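Local structure of hypothetical protein AGR_pAT_315 (Agrobacterium tumefaciens str. C58, 1VQY) at residues E16-R21 with S102-L107; I50-T55 with V63-G68. The protein is of unknown function but belongs to the NIPSNAP family, whose members adopt a dimeric alpha-beta-barrel type of fold. One frame throughout, in Å; residues are numbered along the deposited sequence.

Contact 1. Residues E16-R21 with S102-L107; sequences EERIYR and SENRIL
Glu16 to Tyr20 pair with Ile106 to Ser102 as antiparallel strands; the axes of the two short segments come within 4.7 Å, their directions 166° apart. Glu17 with Arg105 and Ile19 with Glu103 are the hydrogen-bonded pairs, each closed by two N-H...O bonds. The intervening pairs add CA-H...O contacts. On the face of Glu16, Arg18 and Asn104, Glu16 stretches its extended chain so that OE2 accepts the nearly straight bond from Asn104 ND2 (2.9 Å, 176°), while Arg18 NH1 reaches the same oxygen in a salt bridge at 3.0 Å from the other face of the carboxylate. Arg75, from helix 72-84, adds a third, charged partner. Arginine suits position 18 because NE and NH2 of Arg18 remain to hold Tyr20 OH side-on in the guanidinium plane, which fixes the group's rotation. These strands are the first and last of a ferredoxin-like sheet, whose other face, with Glu17 and Arg105, turns to the second subunit. There the two side chains run alongside; Arg105 NE meets Glu17 OE1 in a salt bridge at 2.9 Å from above the carboxylate, and NH2 adds a weak bond. With CG of Arg105 between backbone N and carbonyl carbon (chi1 52°), its chain extends to NE, and Ile19 CD1 lies 3.8 Å above the centre of the guanidinium. Asn104 OD1 accepts from Gly58 N and ND2 also bonds Asp56 O, both of the third subunit.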
ATOM      1  N   GLU B  16      10.054  17.314 -10.345  1.00 17.18           N
ATOM      2  CA  GLU B  16       9.827  15.885 -10.387  1.00 16.77           C
ATOM      3  C   GLU B  16      10.517  15.198  -9.218  1.00 16.65           C
ATOM      4  O   GLU B  16      11.711  15.372  -9.004  1.00 14.90           O
ATOM      5  CB  GLU B  16      10.330  15.274 -11.687  1.00 16.71           C
ATOM      6  CG  GLU B  16      10.312  13.735 -11.655  1.00 19.83           C
ATOM      7  CD  GLU B  16      10.794  13.096 -12.933  1.00 16.44           C
ATOM      8  OE1 GLU B  16      11.568  13.726 -13.685  1.00 16.59           O
ATOM      9  OE2 GLU B  16      10.378  11.956 -13.184  1.00 13.28           O
ATOM     10  N   GLU B  17       9.747  14.397  -8.485  1.00 17.56           N
ATOM     11  CA  GLU B  17      10.271  13.540  -7.416  1.00 18.15           C
ATOM     12  C   GLU B  17      10.325  12.093  -7.893  1.00 16.19           C
ATOM     13  O   GLU B  17       9.312  11.543  -8.255  1.00 15.79           O
ATOM     14  CB  GLU B  17       9.385  13.644  -6.171  1.00 17.20           C
ATOM     15  CG  GLU B  17       9.950  12.958  -4.934  1.00 17.89           C
ATOM     16  CD  GLU B  17       9.167  13.324  -3.665  1.00 19.37           C
ATOM     17  OE1 GLU B  17       8.019  13.793  -3.801  1.00 15.32           O
ATOM     18  OE2 GLU B  17       9.702  13.158  -2.542  1.00 23.36           O
ATOM     19  N   ARG B  18      11.519  11.515  -7.931  1.00 16.52           N
ATOM     20  CA  ARG B  18      11.710  10.094  -8.197  1.00 17.59           C
ATOM     21  C   ARG B  18      12.148   9.358  -6.930  1.00 18.55           C
ATOM     22  O   ARG B  18      12.953   9.846  -6.163  1.00 19.15           O
ATOM     23  CB  ARG B  18      12.725   9.912  -9.312  1.00 18.02           C
ATOM     24  CG  ARG B  18      12.315  10.683 -10.562  1.00 17.83           C
ATOM     25  CD  ARG B  18      13.381  10.675 -11.612  1.00 16.62           C
ATOM     26  NE  ARG B  18      13.597   9.335 -12.141  1.00 17.64           N
ATOM     27  CZ  ARG B  18      12.859   8.743 -13.084  1.00 19.99           C
ATOM     28  NH1 ARG B  18      11.818   9.361 -13.658  1.00 17.68           N
ATOM     29  NH2 ARG B  18      13.185   7.513 -13.471  1.00 15.47           N
ATOM     30  N   ILE B  19      11.566   8.185  -6.706  1.00 20.49           N
ATOM     31  CA  ILE B  19      11.626   7.497  -5.414  1.00 20.57           C
ATOM     32  C   ILE B  19      11.893   6.062  -5.750  1.00 18.89           C
ATOM     33  O   ILE B  19      11.031   5.408  -6.320  1.00 18.74           O
ATOM     34  CB  ILE B  19      10.283   7.630  -4.619  1.00 19.54           C
ATOM     35  CG1 ILE B  19       9.935   9.101  -4.408  1.00 22.66           C
ATOM     36  CG2 ILE B  19      10.369   6.965  -3.255  1.00 19.06           C
ATOM     37  CD1 ILE B  19       8.475   9.342  -4.074  1.00 25.31           C
ATOM     38  N   TYR B  20      13.108   5.596  -5.469  1.00 18.86           N
ATOM     39  CA  TYR B  20      13.495   4.234  -5.813  1.00 20.23           C
ATOM     40  C   TYR B  20      13.697   3.435  -4.545  1.00 20.43           C
ATOM     41  O   TYR B  20      14.309   3.952  -3.605  1.00 19.89           O
ATOM     42  CB  TYR B  20      14.817   4.197  -6.586  1.00 21.55           C
ATOM     43  CG  TYR B  20      14.895   5.020  -7.849  1.00 20.51           C
ATOM     44  CD1 TYR B  20      13.745   5.404  -8.549  1.00 24.82           C
ATOM     45  CD2 TYR B  20      16.126   5.360  -8.377  1.00 23.49           C
ATOM     46  CE1 TYR B  20      13.827   6.142  -9.719  1.00 20.40           C
ATOM     47  CE2 TYR B  20      16.222   6.082  -9.547  1.00 25.73           C
ATOM     48  CZ  TYR B  20      15.063   6.477 -10.209  1.00 21.34           C
ATOM     49  OH  TYR B  20      15.163   7.202 -11.358  1.00 20.72           O
ATOM     50  N   ARG B  21      13.187   2.198  -4.521  1.00 19.15           N
ATOM     51  CA  ARG B  21      13.571   1.225  -3.499  1.00 19.41           C
ATOM     52  C   ARG B  21      14.700   0.406  -4.066  1.00 17.44           C
ATOM     53  O   ARG B  21      14.546  -0.265  -5.088  1.00 17.65           O
ATOM     54  CB  ARG B  21      12.406   0.320  -3.077  1.00 20.19           C
ATOM     55  CG  ARG B  21      12.801  -0.912  -2.230  1.00 21.78           C
ATOM     56  CD  ARG B  21      11.627  -1.457  -1.310  1.00 25.19           C
ATOM     57  NE  ARG B  21      10.381  -1.744  -2.022  1.00 28.52           N
ATOM     58  N   SER B 102      10.384   1.664  -8.423  1.00 20.62           N
ATOM     59  CA  SER B 102      10.521   3.073  -8.726  1.00 19.72           C
ATOM     60  C   SER B 102       9.148   3.706  -8.913  1.00 20.46           C
ATOM     61  O   SER B 102       8.192   3.047  -9.310  1.00 20.38           O
ATOM     62  CB  SER B 102      11.376   3.232  -9.978  1.00 18.57           C
ATOM     63  OG  SER B 102      11.057   2.229 -10.941  1.00 22.02           O
ATOM     64  N   GLU B 103       9.037   4.986  -8.601  1.00 21.33           N
ATOM     65  CA  GLU B 103       7.842   5.731  -8.929  1.00 22.78           C
ATOM     66  C   GLU B 103       8.276   7.166  -9.014  1.00 20.86           C
ATOM     67  O   GLU B 103       9.307   7.517  -8.463  1.00 20.57           O
ATOM     68  CB  GLU B 103       6.750   5.536  -7.863  1.00 23.35           C
ATOM     69  CG  GLU B 103       7.132   6.066  -6.482  1.00 30.01           C
ATOM     70  CD  GLU B 103       6.148   5.690  -5.392  1.00 30.42           C
ATOM     71  OE1 GLU B 103       5.127   6.398  -5.233  1.00 42.72           O
ATOM     72  OE2 GLU B 103       6.425   4.715  -4.661  1.00 39.93           O
ATOM     73  N   ASN B 104       7.507   7.988  -9.721  1.00 20.09           N
ATOM     74  CA  ASN B 104       7.752   9.427  -9.754  1.00 18.45           C
ATOM     75  C   ASN B 104       6.456  10.184  -9.667  1.00 18.57           C
ATOM     76  O   ASN B 104       5.376   9.595  -9.736  1.00 18.76           O
ATOM     77  CB  ASN B 104       8.490   9.848 -11.016  1.00 18.01           C
ATOM     78  CG  ASN B 104       7.713   9.547 -12.276  1.00 16.64           C
ATOM     79  OD1 ASN B 104       6.773   8.775 -12.248  1.00 17.18           O
ATOM     80  ND2 ASN B 104       8.122  10.137 -13.390  1.00  9.63           N
ATOM     81  N   ARG B 105       6.575  11.489  -9.507  1.00 17.32           N
ATOM     82  CA  ARG B 105       5.422  12.346  -9.465  1.00 18.57           C
ATOM     83  C   ARG B 105       5.806  13.771  -9.766  1.00 16.78           C
ATOM     84  O   ARG B 105       6.958  14.154  -9.593  1.00 16.27           O
ATOM     85  CB  ARG B 105       4.736  12.263  -8.105  1.00 18.86           C
ATOM     86  CG  ARG B 105       5.642  12.476  -6.904  1.00 20.11           C
ATOM     87  CD  ARG B 105       4.882  12.103  -5.659  1.00 21.02           C
ATOM     88  NE  ARG B 105       5.575  12.458  -4.426  1.00 24.93           N
ATOM     89  CZ  ARG B 105       5.562  11.725  -3.318  1.00 27.10           C
ATOM     90  NH1 ARG B 105       4.905  10.561  -3.288  1.00 30.80           N
ATOM     91  NH2 ARG B 105       6.231  12.136  -2.244  1.00 23.58           N
ATOM     92  N   ILE B 106       4.834  14.550 -10.216  1.00 15.34           N
ATOM     93  CA  ILE B 106       5.080  15.936 -10.548  1.00 16.17           C
ATOM     94  C   ILE B 106       4.470  16.811  -9.455  1.00 17.31           C
ATOM     95  O   ILE B 106       3.270  16.722  -9.160  1.00 16.00           O
ATOM     96  CB  ILE B 106       4.511  16.299 -11.943  1.00 17.18           C
ATOM     97  CG1 ILE B 106       5.178  15.433 -13.042  1.00 16.70           C
ATOM     98  CG2 ILE B 106       4.662  17.802 -12.237  1.00 16.29           C
ATOM     99  CD1 ILE B 106       6.678  15.635 -13.256  1.00 16.66           C
ATOM    100  N   LEU B 107       5.328  17.647  -8.870  1.00 17.36           N
ATOM    101  CA  LEU B 107       4.968  18.568  -7.814  1.00 16.69           C
ATOM    102  C   LEU B 107       4.972  20.020  -8.318  1.00 17.62           C
ATOM    103  O   LEU B 107       5.892  20.463  -9.016  1.00 16.35           O
ATOM    104  CB  LEU B 107       5.958  18.415  -6.669  1.00 17.26           C
ATOM    105  CG  LEU B 107       6.299  16.993  -6.209  1.00 19.95           C
ATOM    106  CD1 LEU B 107       7.322  17.006  -5.090  1.00 19.39           C
ATOM    107  CD2 LEU B 107       5.066  16.270  -5.756  1.00 23.04           C
TER
HETATM  108  O   HOH W   1       9.420   3.572  -4.991  1.00 30.18           O

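Contact 2. Residues I50-T55 with V63-G68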
ATOM      1  N   ILE B  50      17.867  19.219  -7.800  1.00 17.49           N
ATOM      2  CA  ILE B  50      17.483  19.954  -6.594  1.00 18.27           C
ATOM      3  C   ILE B  50      18.085  19.309  -5.354  1.00 17.23           C
ATOM      4  O   ILE B  50      18.685  19.982  -4.535  1.00 17.78           O
ATOM      5  CB  ILE B  50      15.940  19.996  -6.418  1.00 18.39           C
ATOM      6  CG1 ILE B  50      15.255  20.576  -7.664  1.00 18.87           C
ATOM      7  CG2 ILE B  50      15.561  20.751  -5.144  1.00 16.61           C
ATOM      8  CD1 ILE B  50      15.302  22.045  -7.746  1.00 22.27           C
ATOM      9  N   GLY B  51      17.889  18.008  -5.215  1.00 17.30           N
ATOM     10  CA  GLY B  51      18.355  17.267  -4.045  1.00 16.70           C
ATOM     11  C   GLY B  51      18.458  15.791  -4.326  1.00 15.99           C
ATOM     12  O   GLY B  51      17.845  15.291  -5.246  1.00 16.19           O
ATOM     13  N   TYR B  52      19.256  15.086  -3.538  1.00 17.51           N
ATOM     14  CA  TYR B  52      19.464  13.647  -3.727  1.00 16.31           C
ATOM     15  C   TYR B  52      19.663  13.028  -2.332  1.00 16.44           C
ATOM     16  O   TYR B  52      20.607  13.381  -1.625  1.00 14.69           O
ATOM     17  CB  TYR B  52      20.675  13.411  -4.642  1.00 16.19           C
ATOM     18  CG  TYR B  52      20.571  12.188  -5.537  1.00 18.94           C
ATOM     19  CD1 TYR B  52      20.450  10.900  -4.997  1.00 20.68           C
ATOM     20  CD2 TYR B  52      20.614  12.309  -6.927  1.00 17.84           C
ATOM     21  CE1 TYR B  52      20.368   9.786  -5.818  1.00 18.81           C
ATOM     22  CE2 TYR B  52      20.517  11.202  -7.751  1.00 16.74           C
ATOM     23  CZ  TYR B  52      20.402   9.939  -7.198  1.00 19.12           C
ATOM     24  OH  TYR B  52      20.331   8.827  -8.028  1.00 19.88           O
ATOM     25  N   PHE B  53      18.760  12.126  -1.937  1.00 16.39           N
ATOM     26  CA  PHE B  53      18.652  11.709  -0.544  1.00 16.29           C
ATOM     27  C   PHE B  53      18.601  10.190  -0.375  1.00 15.94           C
ATOM     28  O   PHE B  53      18.166   9.470  -1.260  1.00 16.87           O
ATOM     29  CB  PHE B  53      17.394  12.291   0.104  1.00 16.21           C
ATOM     30  CG  PHE B  53      17.190  13.761  -0.130  1.00 17.35           C
ATOM     31  CD1 PHE B  53      17.905  14.707   0.601  1.00 18.99           C
ATOM     32  CD2 PHE B  53      16.248  14.205  -1.055  1.00 18.87           C
ATOM     33  CE1 PHE B  53      17.714  16.056   0.399  1.00 17.87           C
ATOM     34  CE2 PHE B  53      16.039  15.566  -1.263  1.00 20.42           C
ATOM     35  CZ  PHE B  53      16.782  16.496  -0.534  1.00 20.51           C
ATOM     36  N   VAL B  54      19.047   9.724   0.784  1.00 15.98           N
ATOM     37  CA  VAL B  54      18.843   8.352   1.225  1.00 16.50           C
ATOM     38  C   VAL B  54      18.074   8.451   2.528  1.00 16.63           C
ATOM     39  O   VAL B  54      18.450   9.229   3.389  1.00 18.46           O
ATOM     40  CB  VAL B  54      20.193   7.617   1.436  1.00 17.07           C
ATOM     41  CG1 VAL B  54      19.976   6.181   1.937  1.00 19.28           C
ATOM     42  CG2 VAL B  54      20.969   7.593   0.143  1.00 15.99           C
ATOM     43  N   THR B  55      16.988   7.689   2.655  1.00 17.81           N
ATOM     44  CA  THR B  55      16.088   7.784   3.808  1.00 17.77           C
ATOM     45  C   THR B  55      16.730   7.082   4.996  1.00 16.54           C
ATOM     46  O   THR B  55      17.177   5.954   4.850  1.00 17.11           O
ATOM     47  CB  THR B  55      14.716   7.112   3.517  1.00 18.03           C
ATOM     48  OG1 THR B  55      14.119   7.702   2.366  1.00 19.75           O
ATOM     49  CG2 THR B  55      13.758   7.271   4.679  1.00 19.54           C
ATOM     50  N   VAL B  63      16.049   5.605  -2.068  1.00 21.40           N
ATOM     51  CA  VAL B  63      16.660   6.835  -2.591  1.00 21.20           C
ATOM     52  C   VAL B  63      15.572   7.813  -3.070  1.00 19.21           C
ATOM     53  O   VAL B  63      14.559   7.397  -3.588  1.00 20.41           O
ATOM     54  CB  VAL B  63      17.618   6.499  -3.754  1.00 21.42           C
ATOM     55  CG1 VAL B  63      18.220   7.743  -4.324  1.00 25.06           C
ATOM     56  CG2 VAL B  63      18.724   5.607  -3.269  1.00 22.57           C
ATOM     57  N   ILE B  64      15.786   9.108  -2.923  1.00 19.13           N
ATOM     58  CA  ILE B  64      14.833  10.128  -3.418  1.00 19.31           C
ATOM     59  C   ILE B  64      15.614  11.243  -4.087  1.00 18.70           C
ATOM     60  O   ILE B  64      16.519  11.815  -3.469  1.00 17.68           O
ATOM     61  CB  ILE B  64      14.018  10.746  -2.258  1.00 19.34           C
ATOM     62  CG1 ILE B  64      13.098   9.699  -1.623  1.00 22.39           C
ATOM     63  CG2 ILE B  64      13.192  11.972  -2.724  1.00 19.67           C
ATOM     64  CD1 ILE B  64      12.467  10.158  -0.307  1.00 22.23           C
ATOM     65  N   HIS B  65      15.279  11.567  -5.332  1.00 19.28           N
ATOM     66  CA  HIS B  65      15.911  12.717  -6.004  1.00 20.61           C
ATOM     67  C   HIS B  65      14.909  13.634  -6.696  1.00 21.29           C
ATOM     68  O   HIS B  65      13.900  13.182  -7.242  1.00 20.06           O
ATOM     69  CB  HIS B  65      17.042  12.313  -6.960  1.00 20.95           C
ATOM     70  CG  HIS B  65      16.781  11.074  -7.761  1.00 21.76           C
ATOM     71  ND1 HIS B  65      16.712  11.080  -9.136  1.00 20.78           N
ATOM     72  CD2 HIS B  65      16.640   9.780  -7.387  1.00 24.25           C
ATOM     73  CE1 HIS B  65      16.514   9.852  -9.576  1.00 21.79           C
ATOM     74  NE2 HIS B  65      16.460   9.045  -8.532  1.00 26.10           N
HETATM   75  N   MSE B  66      15.194  14.933  -6.629  1.00 22.42           N
HETATM   76  CA  MSE B  66      14.317  15.957  -7.170  1.00 24.75           C
HETATM   77  C   MSE B  66      14.961  16.744  -8.286  1.00 20.45           C
HETATM   78  O   MSE B  66      16.133  17.129  -8.200  1.00 19.54           O
HETATM   79  CB  MSE B  66      13.870  16.909  -6.074  1.00 24.67           C
HETATM   80  CG  MSE B  66      12.575  16.493  -5.402  1.00 30.07           C
HETATM   81 SE   MSE B  66      12.434  17.408  -3.672  1.00 37.31          SE
HETATM   82  CE  MSE B  66      10.662  16.943  -3.255  1.00 33.31           C
ATOM     83  N   TRP B  67      14.163  16.999  -9.321  1.00 18.78           N
ATOM     84  CA  TRP B  67      14.620  17.661 -10.542  1.00 17.50           C
ATOM     85  C   TRP B  67      13.693  18.790 -10.912  1.00 17.31           C
ATOM     86  O   TRP B  67      12.479  18.580 -10.969  1.00 17.05           O
ATOM     87  CB  TRP B  67      14.658  16.666 -11.687  1.00 16.78           C
ATOM     88  CG  TRP B  67      15.623  15.536 -11.440  1.00 17.93           C
ATOM     89  CD1 TRP B  67      15.345  14.351 -10.848  1.00 17.57           C
ATOM     90  CD2 TRP B  67      17.027  15.509 -11.757  1.00 15.36           C
ATOM     91  NE1 TRP B  67      16.476  13.573 -10.788  1.00 20.63           N
ATOM     92  CE2 TRP B  67      17.523  14.259 -11.336  1.00 20.09           C
ATOM     93  CE3 TRP B  67      17.906  16.418 -12.354  1.00 16.70           C
ATOM     94  CZ2 TRP B  67      18.860  13.877 -11.518  1.00 18.76           C
ATOM     95  CZ3 TRP B  67      19.234  16.058 -12.514  1.00 17.86           C
ATOM     96  CH2 TRP B  67      19.703  14.795 -12.101  1.00 17.85           C
ATOM     97  N   GLY B  68      14.275  19.972 -11.177  1.00 16.46           N
ATOM     98  CA  GLY B  68      13.532  21.156 -11.560  1.00 15.29           C
ATOM     99  C   GLY B  68      13.435  21.236 -13.069  1.00 16.50           C
ATOM    100  O   GLY B  68      14.431  20.987 -13.764  1.00 15.51           O
TER
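Tyr52 lays its ring on His65 in an offset stack with centroids 4.5 Å apart and planes only 5° from parallel. With CG between backbone N and carbonyl carbon (chi1 40°), His65 lays its imidazole along Tyr52, and its CB sits over the phenol face, 3.7 Å from the ring centroid, a CH-pi contact. The imidazole is kept from turning by Trp67, whose NE1 donates to His65 ND1 at 3.0 Å, close to both ring planes. Val63 CG1 packs obliquely against Tyr52 CE1 (3.3 Å), the branched valine offering a methyl to the ring carbon. Phe53 points to the other face, where its CD2 lies 4.1 Å from Ile64 CG2, the two side chains crossing at a slant, and its ring lies by Gly51, which has no side chain to obstruct it. Its backbone bonds to Ile64 in both directions. At the far end Ile50 and Gly51 both face the selenomethionine Met66 in a classic beta bulge: Ile50 N bonds Met66 O (2.7 Å), Met66 N donates to Gly51 O, and the CB atoms of Ile50 and Met66 touch. Phe53, Ile64 and Met66 form an apolar face; that of Tyr52, Val63 and His65 mixes aromatic and polar groups. Helix 27-46 covers the latter with Val34 and Tyr30, whose hydroxyl is bonded to Tyr52 OH; strand 14-22 flanks 62-69, and the second subunit continues the sheet beyond 49-55.

Overall arrangement
Both contacts are buried and belong to one four-stranded sheet. Contact 1 joins the first strand to the last, 81 residues on, and contact 2 is a local hairpin nested within that span. Strands 14-22 and 62-69 meet between them: Glu16 N is probably bonded to Trp67 O, Tyr20 O to Val63 N, and the rings of Tyr20 and His65 meet edge-to-face. The two contacts differ in chemistry. Contact 1 is rich in charged and polar side chains, paired partly across the strands and partly with Arg75 and the third subunit, whereas contact 2 relies on aromatic and aliphatic packing. Each includes an outermost strand, 99-109 or 49-55, that the second subunit extends, as in a dimeric alpha-beta barrel.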